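Local coordinates for serine repeat antigen 5 (PDB 6X42), which belongs to the papain-like cysteine protease family of the malaria parasite Plasmodium falciparum, but is probably a pseudoenzyme held in a zymogen-like form, at residues Lys158-Tyr163 with Ser273-Asn278; Phe56-His61 with Ser188-Ile193; Glu115-Tyr120 with His135-Trp140. All blocks are in the same frame, centred on the assembly; numbering follows the deposited sequence.

Contact 1 of 3, residues Lys158-Tyr163 with Ser273-Asn278. With EDO (1,2-ethanediol), chain G.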
loop_
_atom_site.group_PDB
_atom_site.type_symbol
_atom_site.label_atom_id
_atom_site.label_comp_id
_atom_site.label_asym_id
_atom_site.label_seq_id
_atom_site.Cartn_x
_atom_site.Cartn_y
_atom_site.Cartn_z
ATOM N N LYS A 158 11.078 -4.388 14.321
ATOM C CA LYS A 158 10.197 -5.453 13.853
ATOM C C LYS A 158 10.281 -5.641 12.339
ATOM O O LYS A 158 9.893 -6.696 11.834
ATOM C CB LYS A 158 8.722 -5.178 14.203
ATOM C CG LYS A 158 8.271 -5.410 15.678
ATOM C CD LYS A 158 6.719 -5.398 15.739
ATOM C CE LYS A 158 6.102 -5.814 17.078
ATOM N NZ LYS A 158 4.590 -5.887 17.060
ATOM N N GLY A 159 10.782 -4.634 11.614
ATOM C CA GLY A 159 10.827 -4.610 10.171
ATOM C C GLY A 159 9.749 -3.742 9.555
ATOM O O GLY A 159 9.855 -3.365 8.380
ATOM N N TYR A 160 8.715 -3.439 10.326
ATOM C CA TYR A 160 7.633 -2.559 9.916
ATOM C C TYR A 160 7.341 -1.638 11.083
ATOM O O TYR A 160 7.658 -1.947 12.237
ATOM C CB TYR A 160 6.359 -3.357 9.548
ATOM C CG TYR A 160 5.673 -4.030 10.727
ATOM C CD1 TYR A 160 4.662 -3.384 11.417
ATOM C CD2 TYR A 160 6.037 -5.312 11.143
ATOM C CE1 TYR A 160 4.040 -3.982 12.504
ATOM C CE2 TYR A 160 5.414 -5.915 12.240
ATOM C CZ TYR A 160 4.403 -5.247 12.899
ATOM O OH TYR A 160 3.765 -5.817 13.981
ATOM N N THR A 161 6.682 -0.523 10.767
ATOM C CA THR A 161 6.141 0.383 11.766
ATOM C C THR A 161 4.698 0.670 11.383
ATOM O O THR A 161 4.421 0.939 10.213
ATOM C CB THR A 161 6.953 1.678 11.801
ATOM O OG1 THR A 161 8.338 1.363 12.036
ATOM C CG2 THR A 161 6.447 2.585 12.901
ATOM N N ALA A 162 3.791 0.574 12.347
ATOM C CA ALA A 162 2.368 0.773 12.116
ATOM C C ALA A 162 1.836 1.885 13.006
ATOM O O ALA A 162 2.244 2.007 14.160
ATOM C CB ALA A 162 1.565 -0.505 12.384
ATOM N N TYR A 163 0.925 2.695 12.470
ATOM C CA TYR A 163 0.265 3.778 13.188
ATOM C C TYR A 163 -1.240 3.648 12.986
ATOM O O TYR A 163 -1.696 3.380 11.871
ATOM C CB TYR A 163 0.715 5.137 12.642
ATOM C CG TYR A 163 2.203 5.384 12.664
ATOM C CD1 TYR A 163 2.990 5.062 11.578
ATOM C CD2 TYR A 163 2.816 5.951 13.767
ATOM C CE1 TYR A 163 4.347 5.278 11.571
ATOM C CE2 TYR A 163 4.189 6.175 13.779
ATOM C CZ TYR A 163 4.946 5.833 12.662
ATOM O OH TYR A 163 6.313 6.060 12.635
ATOM N N SER A 273 -5.443 2.650 9.713
ATOM C CA SER A 273 -4.060 2.491 10.104
ATOM C C SER A 273 -3.204 2.548 8.856
ATOM O O SER A 273 -3.683 2.349 7.734
ATOM C CB SER A 273 -3.859 1.183 10.872
ATOM O OG SER A 273 -4.421 0.078 10.202
ATOM N N VAL A 274 -1.919 2.809 9.077
ATOM C CA VAL A 274 -0.921 2.750 8.024
ATOM C C VAL A 274 0.258 1.912 8.487
ATOM O O VAL A 274 0.563 1.846 9.683
ATOM C CB VAL A 274 -0.465 4.152 7.570
ATOM C CG1 VAL A 274 -1.612 4.959 6.949
ATOM C CG2 VAL A 274 0.152 4.947 8.683
ATOM N N VAL A 275 0.955 1.327 7.517
ATOM C CA VAL A 275 2.147 0.522 7.742
ATOM C C VAL A 275 3.231 0.965 6.771
ATOM O O VAL A 275 2.968 1.190 5.581
ATOM C CB VAL A 275 1.865 -0.990 7.591
ATOM C CG1 VAL A 275 3.115 -1.816 7.827
ATOM C CG2 VAL A 275 0.770 -1.426 8.524
ATOM N N ILE A 276 4.454 1.072 7.281
ATOM C CA ILE A 276 5.644 1.308 6.472
ATOM C C ILE A 276 6.639 0.179 6.714
ATOM O O ILE A 276 6.698 -0.401 7.803
ATOM C CB ILE A 276 6.308 2.676 6.706
ATOM C CG1 ILE A 276 6.830 2.809 8.115
ATOM C CG2 ILE A 276 5.318 3.790 6.426
ATOM C CD1 ILE A 276 7.710 4.028 8.310
ATOM N N PHE A 277 7.371 -0.173 5.658
ATOM C CA PHE A 277 8.423 -1.172 5.738
ATOM C C PHE A 277 9.769 -0.488 5.917
ATOM O O PHE A 277 10.062 0.510 5.244
ATOM C CB PHE A 277 8.439 -2.025 4.485
ATOM C CG PHE A 277 7.260 -2.972 4.341
ATOM C CD1 PHE A 277 6.466 -3.348 5.417
ATOM C CD2 PHE A 277 6.973 -3.526 3.096
ATOM C CE1 PHE A 277 5.414 -4.238 5.239
ATOM C CE2 PHE A 277 5.920 -4.427 2.928
ATOM C CZ PHE A 277 5.159 -4.785 3.996
ATOM N N ASN A 278 10.586 -1.040 6.805
ATOM C CA ASN A 278 11.916 -0.510 7.097
ATOM C C ASN A 278 12.937 -1.427 6.434
ATOM O O ASN A 278 13.224 -2.515 6.936
ATOM C CB ASN A 278 12.089 -0.443 8.601
ATOM C CG ASN A 278 11.013 0.388 9.270
ATOM O OD1 ASN A 278 10.695 1.484 8.817
ATOM N ND2 ASN A 278 10.431 -0.137 10.334
HETATM C C1 EDO G . 6.641 -9.863 13.851
HETATM O O1 EDO G . 5.784 -9.330 12.901
HETATM C C2 EDO G . 7.264 -8.642 14.438
HETATM O O2 EDO G . 8.652 -8.698 14.118
HETATM O O HOH W 1 12.242 -2.236 11.737
#

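Contact 2 of 3, residues Phe56-His61 with Ser188-Ile193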
loop_
_atom_site.group_PDB
_atom_site.type_symbol
_atom_site.label_atom_id
_atom_site.label_comp_id
_atom_site.label_asym_id
_atom_site.label_seq_id
_atom_site.Cartn_x
_atom_site.Cartn_y
_atom_site.Cartn_z
ATOM N N PHE A 56 -1.032 -7.201 -2.594
ATOM C CA PHE A 56 -0.917 -6.118 -3.567
ATOM C C PHE A 56 -0.436 -4.826 -2.924
ATOM O O PHE A 56 0.450 -4.150 -3.456
ATOM C CB PHE A 56 -2.249 -5.933 -4.321
ATOM C CG PHE A 56 -2.499 -7.032 -5.336
ATOM C CD1 PHE A 56 -3.199 -8.181 -4.987
ATOM C CD2 PHE A 56 -1.971 -6.953 -6.600
ATOM C CE1 PHE A 56 -3.366 -9.217 -5.889
ATOM C CE2 PHE A 56 -2.148 -7.981 -7.513
ATOM C CZ PHE A 56 -2.843 -9.123 -7.145
ATOM N N ALA A 57 -0.998 -4.466 -1.771
ATOM C CA ALA A 57 -0.597 -3.205 -1.148
ATOM C C ALA A 57 0.827 -3.282 -0.595
ATOM O O ALA A 57 1.603 -2.314 -0.670
ATOM C CB ALA A 57 -1.585 -2.837 -0.051
ATOM N N SER A 58 1.186 -4.427 -0.018
ATOM C CA SER A 58 2.524 -4.580 0.535
ATOM C C SER A 58 3.567 -4.584 -0.570
ATOM O O SER A 58 4.621 -3.947 -0.446
ATOM C CB SER A 58 2.620 -5.863 1.357
ATOM O OG SER A 58 1.828 -5.828 2.529
ATOM N N LYS A 59 3.297 -5.299 -1.660
ATOM C CA LYS A 59 4.272 -5.361 -2.742
ATOM C C LYS A 59 4.397 -4.015 -3.447
ATOM O O LYS A 59 5.493 -3.636 -3.885
ATOM C CB LYS A 59 3.960 -6.500 -3.722
ATOM C CG LYS A 59 3.000 -6.145 -4.840
ATOM C CD LYS A 59 2.603 -7.369 -5.686
ATOM C CE LYS A 59 1.810 -6.982 -6.902
ATOM N NZ LYS A 59 2.688 -6.520 -8.008
ATOM N N TYR A 60 3.286 -3.279 -3.574
ATOM C CA TYR A 60 3.358 -1.962 -4.196
ATOM C C TYR A 60 4.235 -1.018 -3.378
ATOM O O TYR A 60 4.987 -0.223 -3.933
ATOM C CB TYR A 60 1.970 -1.376 -4.386
ATOM C CG TYR A 60 1.967 0.017 -4.963
ATOM C CD1 TYR A 60 2.105 0.242 -6.338
ATOM C CD2 TYR A 60 1.877 1.125 -4.130
ATOM C CE1 TYR A 60 2.079 1.526 -6.864
ATOM C CE2 TYR A 60 1.852 2.402 -4.639
ATOM C CZ TYR A 60 1.958 2.610 -6.001
ATOM O OH TYR A 60 1.903 3.909 -6.465
ATOM N N HIS A 61 4.153 -1.104 -2.050
ATOM C CA HIS A 61 5.020 -0.307 -1.189
ATOM C C HIS A 61 6.495 -0.611 -1.461
ATOM O O HIS A 61 7.306 0.312 -1.551
ATOM C CB HIS A 61 4.599 -0.538 0.265
ATOM C CG HIS A 61 5.330 0.288 1.284
ATOM N ND1 HIS A 61 5.406 1.661 1.246
ATOM C CD2 HIS A 61 5.970 -0.083 2.418
ATOM C CE1 HIS A 61 6.096 2.089 2.295
ATOM N NE2 HIS A 61 6.424 1.052 3.038
ATOM N N SER A 188 4.966 5.828 -1.016
ATOM C CA SER A 188 3.659 5.316 -0.626
ATOM C C SER A 188 3.730 4.922 0.845
ATOM O O SER A 188 4.818 4.767 1.413
ATOM C CB SER A 188 3.273 4.073 -1.428
ATOM O OG SER A 188 4.184 2.993 -1.183
ATOM N N VAL A 189 2.552 4.691 1.427
ATOM C CA VAL A 189 2.417 3.841 2.600
ATOM C C VAL A 189 1.356 2.791 2.294
ATOM O O VAL A 189 0.551 2.938 1.371
ATOM C CB VAL A 189 2.052 4.613 3.887
ATOM C CG1 VAL A 189 3.093 5.661 4.207
ATOM C CG2 VAL A 189 0.645 5.220 3.789
ATOM N N ILE A 190 1.360 1.717 3.081
ATOM C CA ILE A 190 0.252 0.777 3.128
ATOM C C ILE A 190 -0.797 1.372 4.054
ATOM O O ILE A 190 -0.447 1.901 5.116
ATOM C CB ILE A 190 0.743 -0.584 3.650
ATOM C CG1 ILE A 190 1.895 -1.137 2.811
ATOM C CG2 ILE A 190 -0.438 -1.557 3.726
ATOM C CD1 ILE A 190 2.685 -2.228 3.545
ATOM N N ALA A 191 -2.067 1.312 3.667
ATOM C CA ALA A 191 -3.141 1.785 4.534
ATOM C C ALA A 191 -4.222 0.729 4.629
ATOM O O ALA A 191 -4.502 0.032 3.643
ATOM C CB ALA A 191 -3.756 3.104 4.034
ATOM N N TYR A 192 -4.869 0.628 5.777
ATOM C CA TYR A 192 -5.978 -0.323 5.988
ATOM C C TYR A 192 -7.285 0.443 6.044
ATOM O O TYR A 192 -7.314 1.452 6.675
ATOM C CB TYR A 192 -5.800 -1.196 7.231
ATOM C CG TYR A 192 -5.308 -2.565 6.848
ATOM C CD1 TYR A 192 -3.961 -2.871 6.878
ATOM C CD2 TYR A 192 -6.177 -3.517 6.346
ATOM C CE1 TYR A 192 -3.499 -4.110 6.475
ATOM C CE2 TYR A 192 -5.731 -4.760 5.933
ATOM C CZ TYR A 192 -4.386 -5.060 6.005
ATOM O OH TYR A 192 -3.930 -6.279 5.602
ATOM N N ILE A 193 -8.286 -0.040 5.336
ATOM C CA ILE A 193 -9.647 0.467 5.334
ATOM C C ILE A 193 -10.602 -0.713 5.487
ATOM O O ILE A 193 -10.223 -1.876 5.377
ATOM C CB ILE A 193 -9.974 1.263 4.048
ATOM C CG1 ILE A 193 -9.924 0.374 2.793
ATOM C CG2 ILE A 193 -9.002 2.429 3.900
ATOM C CD1 ILE A 193 -10.493 1.070 1.551
#

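Contact 3 of 3, residues Glu115-Tyr120 with His135-Trp140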
loop_
_atom_site.group_PDB
_atom_site.type_symbol
_atom_site.label_atom_id
_atom_site.label_comp_id
_atom_site.label_asym_id
_atom_site.label_seq_id
_atom_site.Cartn_x
_atom_site.Cartn_y
_atom_site.Cartn_z
ATOM N N GLU A 115 6.475 -10.375 -11.619
ATOM C CA GLU A 115 5.178 -10.745 -12.174
ATOM C C GLU A 115 5.322 -11.502 -13.485
ATOM O O GLU A 115 4.605 -12.474 -13.726
ATOM C CB GLU A 115 4.363 -9.465 -12.392
ATOM C CG GLU A 115 3.040 -9.638 -13.105
ATOM C CD GLU A 115 2.010 -10.323 -12.270
ATOM O OE1 GLU A 115 2.305 -10.642 -11.117
ATOM O OE2 GLU A 115 0.885 -10.528 -12.759
ATOM N N SER A 116 6.205 -11.039 -14.366
ATOM C CA SER A 116 6.368 -11.691 -15.661
ATOM C C SER A 116 6.724 -13.165 -15.512
ATOM O O SER A 116 6.328 -13.992 -16.344
ATOM C CB SER A 116 7.441 -10.954 -16.463
ATOM O OG SER A 116 7.000 -9.644 -16.780
ATOM N N ASN A 117 7.458 -13.521 -14.460
ATOM C CA ASN A 117 7.893 -14.895 -14.263
ATOM C C ASN A 117 6.793 -15.797 -13.727
ATOM O O ASN A 117 6.811 -17.004 -13.969
ATOM C CB ASN A 117 9.050 -14.918 -13.260
ATOM C CG ASN A 117 10.255 -14.120 -13.716
ATOM O OD1 ASN A 117 10.918 -13.483 -12.897
ATOM N ND2 ASN A 117 10.566 -14.168 -15.012
ATOM N N TYR A 118 5.841 -15.242 -12.984
ATOM C CA TYR A 118 4.791 -16.040 -12.340
ATOM C C TYR A 118 3.579 -15.129 -12.199
ATOM O O TYR A 118 3.317 -14.550 -11.131
ATOM C CB TYR A 118 5.279 -16.619 -11.007
ATOM C CG TYR A 118 4.357 -17.614 -10.334
ATOM C CD1 TYR A 118 3.882 -18.741 -11.005
ATOM C CD2 TYR A 118 3.986 -17.447 -9.014
ATOM C CE1 TYR A 118 3.036 -19.646 -10.385
ATOM C CE2 TYR A 118 3.166 -18.353 -8.382
ATOM C CZ TYR A 118 2.684 -19.445 -9.068
ATOM O OH TYR A 118 1.844 -20.309 -8.408
ATOM N N PRO A 119 2.841 -14.932 -13.287
ATOM C CA PRO A 119 1.846 -13.853 -13.318
ATOM C C PRO A 119 0.543 -14.220 -12.621
ATOM O O PRO A 119 0.172 -15.386 -12.488
ATOM C CB PRO A 119 1.617 -13.635 -14.811
ATOM C CG PRO A 119 2.045 -14.893 -15.451
ATOM C CD PRO A 119 3.120 -15.457 -14.633
ATOM N N TYR A 120 -0.191 -13.189 -12.224
ATOM C CA TYR A 120 -1.342 -13.380 -11.353
ATOM C C TYR A 120 -2.594 -13.798 -12.112
ATOM O O TYR A 120 -2.973 -13.197 -13.117
ATOM C CB TYR A 120 -1.624 -12.098 -10.578
ATOM C CG TYR A 120 -2.674 -12.212 -9.499
ATOM C CD1 TYR A 120 -2.350 -12.701 -8.232
ATOM C CD2 TYR A 120 -3.986 -11.825 -9.740
ATOM C CE1 TYR A 120 -3.298 -12.773 -7.220
ATOM C CE2 TYR A 120 -4.948 -11.916 -8.755
ATOM C CZ TYR A 120 -4.607 -12.376 -7.485
ATOM O OH TYR A 120 -5.534 -12.449 -6.465
ATOM N N HIS A 135 16.123 -18.423 -15.014
ATOM C CA HIS A 135 16.060 -17.120 -15.667
ATOM C C HIS A 135 15.224 -16.103 -14.903
ATOM O O HIS A 135 15.121 -14.951 -15.339
ATOM C CB HIS A 135 15.523 -17.257 -17.098
ATOM C CG HIS A 135 14.042 -17.482 -17.176
ATOM N ND1 HIS A 135 13.472 -18.732 -17.055
ATOM C CD2 HIS A 135 13.017 -16.620 -17.383
ATOM C CE1 HIS A 135 12.159 -18.629 -17.174
ATOM N NE2 HIS A 135 11.857 -17.357 -17.373
ATOM N N TRP A 136 14.636 -16.485 -13.777
ATOM C CA TRP A 136 13.768 -15.566 -13.053
ATOM C C TRP A 136 14.575 -14.433 -12.416
ATOM O O TRP A 136 15.707 -14.631 -11.971
ATOM C CB TRP A 136 13.002 -16.343 -11.979
ATOM C CG TRP A 136 11.809 -17.142 -12.481
ATOM C CD1 TRP A 136 11.509 -17.471 -13.770
ATOM C CD2 TRP A 136 10.760 -17.689 -11.674
ATOM N NE1 TRP A 136 10.336 -18.191 -13.816
ATOM C CE2 TRP A 136 9.859 -18.348 -12.539
ATOM C CE3 TRP A 136 10.490 -17.681 -10.304
ATOM C CZ2 TRP A 136 8.700 -18.977 -12.076
ATOM C CZ3 TRP A 136 9.351 -18.321 -9.845
ATOM C CH2 TRP A 136 8.467 -18.955 -10.729
ATOM N N MET A 137 13.985 -13.233 -12.387
ATOM C CA MET A 137 14.556 -12.093 -11.675
ATOM C C MET A 137 14.254 -12.174 -10.183
ATOM O O MET A 137 13.154 -12.556 -9.789
ATOM C CB MET A 137 13.897 -10.785 -12.119
ATOM C CG MET A 137 13.831 -10.489 -13.585
ATOM S SD MET A 137 13.009 -8.884 -13.840
ATOM C CE MET A 137 14.024 -7.759 -12.862
ATOM N N ASN A 138 15.202 -11.749 -9.358
ATOM C CA ASN A 138 14.967 -11.575 -7.921
ATOM C C ASN A 138 14.900 -10.080 -7.626
ATOM O O ASN A 138 15.929 -9.402 -7.568
ATOM C CB ASN A 138 16.060 -12.228 -7.077
ATOM C CG ASN A 138 15.708 -12.266 -5.599
ATOM O OD1 ASN A 138 14.660 -11.758 -5.179
ATOM N ND2 ASN A 138 16.584 -12.868 -4.801
ATOM N N LEU A 139 13.695 -9.575 -7.403
ATOM C CA LEU A 139 13.518 -8.156 -7.116
ATOM C C LEU A 139 13.861 -7.819 -5.677
ATOM O O LEU A 139 13.733 -6.659 -5.272
ATOM C CB LEU A 139 12.085 -7.739 -7.451
ATOM C CG LEU A 139 11.735 -7.922 -8.933
ATOM C CD1 LEU A 139 10.249 -7.696 -9.153
ATOM C CD2 LEU A 139 12.560 -6.981 -9.808
ATOM N N TRP A 140 14.291 -8.811 -4.905
ATOM C CA TRP A 140 14.764 -8.640 -3.543
ATOM C C TRP A 140 16.266 -8.860 -3.444
ATOM O O TRP A 140 16.809 -8.901 -2.341
ATOM C CB TRP A 140 14.020 -9.613 -2.626
ATOM C CG TRP A 140 14.273 -9.367 -1.188
ATOM C CD1 TRP A 140 14.722 -10.267 -0.272
ATOM C CD2 TRP A 140 14.083 -8.138 -0.488
ATOM N NE1 TRP A 140 14.844 -9.670 0.958
ATOM C CE2 TRP A 140 14.450 -8.362 0.853
ATOM C CE3 TRP A 140 13.644 -6.865 -0.863
ATOM C CZ2 TRP A 140 14.393 -7.364 1.814
ATOM C CZ3 TRP A 140 13.589 -5.873 0.106
ATOM C CH2 TRP A 140 13.953 -6.130 1.419
HETATM O O HOH W 2 13.289 -13.250 -15.938
#

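Contact 1 of 3, residues Lys158-Tyr163 with Ser273-Asn278
At the edge of the Phe277 ring, near its plane, sits CB of Tyr160, 4.1 Å from Phe277 CD1. The Tyr160 ring has its own edge met by O1 of a 1,2-ethanediol molecule, probably from the crystallisation liquor, 3.5 Å from Tyr160 CE2. With CG wedged between backbone N and carbonyl carbon (chi1 69°), this ring rises off the sheet toward the side chain of Lys158, whose NZ hydrogen-bonds to Tyr160 OH. The third flat group, the Asn278 amide, donates from ND2 to Thr161 OG1 at 3.1 Å, the acceptor 4° out of the amide plane; a water joins the same ND2 to Gly159 N.

The backbones form an antiparallel ladder. Thr161 with Ile276 and Tyr163 with Val274 are hydrogen-bonded pairs, the Ile276 N to Thr161 O bond measuring 2.9 Å. Between them, the non-hydrogen-bonded pair Ala162 and Val275 brings Ala162 CB to 4.0 Å from Val275 CG2. Strand 160-164 thus extends the sheet beside strand 273-280, which also pairs with strand 189-193; helix 99-109 touches Tyr160 and Phe277, whereas helix 172-186 touches Tyr163, Val274 and Ile276.

Contact 2 of 3, residues Phe56-His61 with Ser188-Ile193
His61 and Ser188 close one end of the packing between helix 53-68 and strand 189-193, an interface consistent with the papain fold, in which a long central helix lies against the sheet of the other domain. The short segments run antiparallel to within 18°, their axes 7.8 Å apart at closest approach.

The tight part lies at Ala57, Ser58 and His61. Here the Ile190 side chain reaches into the helix surface: its CD1 comes 3.8 Å from Ser58 CA, its CG1 3.8 Å from His61 CB, and its CG2 4.1 Å from Ala57 CB. Ile190 and His61 cross at about a right angle, and the backbone N of Ile190 stands over one face of the imidazole. The His61 ring, with CG opposite the backbone N (chi1 -176°), points its ND1 edge at Ser188; OG lies in the ring plane, 3.0 Å from ND1, and the bond is nearly straight at 165°. Both ends of the imidazole are held, since Phe277 N bonds to NE2. Ser188 OG has a second partner in Thr64 OG1, three residues after His61 on the same helix, and Ser188 CB rests 3.9 Å from Tyr60 CE2.

Elsewhere the packing is loose. At the far end Phe56 turns instead to Tyr120, whose ring it meets edge-to-face, and on the helix side turned from the strand Lys59 forms salt bridges with Glu45 and Glu63. Tyr192 is partly exposed, its side chain resting on Pro99 and Ser273. Between helix and strand, the amide ND2 of Asn222 bonds to both Ala57 O and Val189 O; the same Ala57 O accepts His61 N at 3.1 Å and has Ile190 CG1 lying 3.7 Å away.

Contact 3 of 3, residues Glu115-Tyr120 with His135-Trp140
Asn117 and Trp136 each set CG beside the backbone N (chi1 -60° for the asparagine), which brings the asparagine side chain over the indole, and Asn117 chi2 (143°) turns its amide almost parallel to the ring system. The two planes are 6° apart, the side chains running in opposing senses. Asn117 CB stands over the five-membered ring, 3.4 Å from its centroid and almost on the ring normal, a CH-pi contact. The backbone O of Asn117 comes 3.3 Å from Trp136 CZ2 in the six-membered ring, while Tyr118 CB packs 4.0 Å from Trp136 CH2. On its polar end, Asn117 OD1 accepts the backbone N of Met137 at 3.1 Å, tilted out of the carbonyl plane, and Asn117 ND2 gives a hydrogen to a water that in turn donates to His135 O.

Both segments belong to the long loop region between helix 99-109 and strand 144-145, at the protein surface. Further along the 135-140 segment, Asn138 forms an Asx turn, OD1 taking Trp140 N at 3.0 Å; the same amide bonds to Leu112 N and Gly110 O. Tyr118 OH is held by Glu127 and Asn83, and its ring touches Leu79 and Tyr80 of helix 78-83.

Overall arrangement
Contacts 1 and 2 adjoin, their centres 10 Å apart, and share one sheet: strands 189-193 and 273-280 are neighbours in it, bonded through Val275 N and Ile190 O. Along the chain their segments alternate, so the two contacts cross in sequence, bringing helix 53-68, strand 160-164, strand 189-193 and the late strand 273-280 of the papain-like fold together, with contact 2 at the centre of the chain. Contact 3 is nested within the loop closed by contact 2 and lies at the surface, about 19 Å from contact 2 and 25 Å from contact 1 between centres. The aromatic contact between segments 56-61 and 115-120 nevertheless ties this peripheral loop region to the buried core.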